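Long-range contact in NS6 protease (PDB 4ASH), which cleaves peptide bonds as a trypsin-like cysteine protease of a calicivirus, probably processing the viral polyprotein: residues 156-161 / 170-175. The protein carries 1 engineered substitution. Residues are numbered along the deposited sequence; the frame is centred on the assembly and turned at random.
Sequences IGVHVA and IAATHG
Val160 and Ile170 meet at a classic beta bulge in the hairpin of strands 152-162 and 168-172, part of the C-terminal barrel of this chymotrypsin-like protease. Val160 and Ala161 share one opposing residue: Ile170 O takes a nearly straight bond from Val160 N (3.0 Å) and a weak one from Ala161 N (3.5 Å). The hairpin then closes with Ile170 N donating to Ala161 O, which it approaches from above the carbonyl plane.

The two branches of Val160 divide the work. CG1, anti to its own carbonyl carbon (chi1 -58°), presses on Ala172 CB at 3.6 Å, while CG2 meets Ile170 CG2 at 3.9 Å, the two side chains crossing at a slant. On the same side, Val158 CG2 comes within 4.3 Å of Ala172 CB, and beyond this layer Val158 packs on Ile28 and Val160 on Ala30, both of strand 26-30 in the other sheet. His159 and Ala171 turn to the reverse face, where Tyr145 OH hydrogen-bonds His159 ND1; as in related norovirus proteases, this histidine probably lines the S1 pocket.

Val158 and Ala172 form a hydrogen-bonded antiparallel pair, each N donating to the other's O. Strand 168-172 ends here, but Thr173 still runs close to Gly157, whose CA lies 3.2 Å from Ala172 O. Thr173 CG2 lies against Ile156 O, and one water links the two segments, donating to Ile156 O and accepting from His174 N at 3.0 Å.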
loop_
_atom_site.group_PDB
_atom_site.type_symbol
_atom_site.label_atom_id
_atom_site.label_comp_id
_atom_site.label_asym_id
_atom_site.label_seq_id
_atom_site.Cartn_x
_atom_site.Cartn_y
_atom_site.Cartn_z
ATOM N N ILE A 156 2.295 -6.290 0.594
ATOM C CA ILE A 156 1.130 -6.893 -0.054
ATOM C C ILE A 156 0.124 -5.915 -0.639
ATOM O O ILE A 156 -0.791 -6.313 -1.374
ATOM C CB ILE A 156 0.402 -7.865 0.886
ATOM C CG1 ILE A 156 -0.213 -7.116 2.070
ATOM C CG2 ILE A 156 1.349 -8.963 1.337
ATOM C CD1 ILE A 156 -1.150 -7.990 2.908
ATOM N N GLY A 157 0.279 -4.637 -0.325
ATOM C CA GLY A 157 -0.668 -3.648 -0.793
ATOM C C GLY A 157 -0.483 -2.337 -0.058
ATOM O O GLY A 157 0.427 -2.203 0.764
ATOM N N VAL A 158 -1.351 -1.373 -0.352
ATOM C CA VAL A 158 -1.298 -0.078 0.308
ATOM C C VAL A 158 -2.640 0.288 0.936
ATOM O O VAL A 158 -3.707 -0.067 0.427
ATOM C CB VAL A 158 -0.849 1.049 -0.658
ATOM C CG1 VAL A 158 0.580 0.796 -1.171
ATOM C CG2 VAL A 158 -1.799 1.214 -1.820
ATOM N N HIS A 159 -2.585 1.032 2.038
ATOM C CA HIS A 159 -3.817 1.408 2.720
ATOM C C HIS A 159 -4.660 2.347 1.863
ATOM O O HIS A 159 -4.149 3.321 1.305
ATOM C CB HIS A 159 -3.482 2.120 4.019
ATOM C CG HIS A 159 -4.704 2.426 4.831
ATOM N ND1 HIS A 159 -5.519 1.434 5.293
ATOM C CD2 HIS A 159 -5.268 3.606 5.189
ATOM C CE1 HIS A 159 -6.531 1.979 5.964
ATOM N NE2 HIS A 159 -6.413 3.288 5.895
ATOM N N VAL A 160 -5.963 2.088 1.764
ATOM C CA VAL A 160 -6.803 3.040 1.035
ATOM C C VAL A 160 -8.068 3.512 1.757
ATOM O O VAL A 160 -8.506 4.638 1.544
ATOM C CB VAL A 160 -7.169 2.544 -0.375
ATOM C CG1 VAL A 160 -5.893 2.290 -1.168
ATOM C CG2 VAL A 160 -8.047 1.273 -0.296
ATOM N N ALA A 161 -8.656 2.651 2.577
ATOM C CA ALA A 161 -9.959 2.972 3.192
ATOM C C ALA A 161 -10.197 2.301 4.530
ATOM O O ALA A 161 -9.531 1.327 4.889
ATOM C CB ALA A 161 -11.093 2.636 2.228
ATOM N N ILE A 170 -9.152 -1.516 4.290
ATOM C CA ILE A 170 -8.975 -2.069 2.948
ATOM C C ILE A 170 -7.597 -1.700 2.437
ATOM O O ILE A 170 -7.215 -0.526 2.474
ATOM C CB ILE A 170 -10.000 -1.489 1.935
ATOM C CG1 ILE A 170 -11.436 -1.616 2.465
ATOM C CG2 ILE A 170 -9.822 -2.138 0.540
ATOM C CD1 ILE A 170 -11.916 -3.058 2.688
ATOM N N ALA A 171 -6.863 -2.697 1.959
ATOM C CA ALA A 171 -5.619 -2.461 1.250
ATOM C C ALA A 171 -5.886 -2.670 -0.229
ATOM O O ALA A 171 -6.478 -3.678 -0.622
ATOM C CB ALA A 171 -4.550 -3.421 1.734
ATOM N N ALA A 172 -5.477 -1.714 -1.054
ATOM C CA ALA A 172 -5.526 -1.923 -2.492
ATOM C C ALA A 172 -4.348 -2.800 -2.876
ATOM O O ALA A 172 -3.257 -2.651 -2.326
ATOM C CB ALA A 172 -5.482 -0.594 -3.230
ATOM N N THR A 173 -4.593 -3.749 -3.780
ATOM C CA THR A 173 -3.533 -4.621 -4.280
ATOM C C THR A 173 -3.317 -4.383 -5.768
ATOM O O THR A 173 -4.121 -3.732 -6.428
ATOM C CB THR A 173 -3.864 -6.093 -4.022
ATOM O OG1 THR A 173 -5.098 -6.419 -4.672
ATOM C CG2 THR A 173 -4.016 -6.344 -2.525
ATOM N N HIS A 174 -2.228 -4.924 -6.310
ATOM C CA HIS A 174 -1.803 -4.544 -7.655
ATOM C C HIS A 174 -2.478 -5.275 -8.815
ATOM O O HIS A 174 -2.510 -4.770 -9.942
ATOM C CB HIS A 174 -0.280 -4.656 -7.785
ATOM C CG HIS A 174 0.216 -6.060 -7.950
ATOM N ND1 HIS A 174 0.109 -6.760 -9.137
ATOM C CD2 HIS A 174 0.843 -6.891 -7.084
ATOM C CE1 HIS A 174 0.641 -7.960 -8.990
ATOM N NE2 HIS A 174 1.103 -8.064 -7.752
ATOM N N GLY A 175 -3.011 -6.454 -8.543
ATOM C CA GLY A 175 -3.535 -7.293 -9.612
ATOM C C GLY A 175 -5.050 -7.334 -9.698
ATOM O O GLY A 175 -5.759 -6.836 -8.808
HETATM O O HOH W 1 -0.417 -5.758 -4.060
#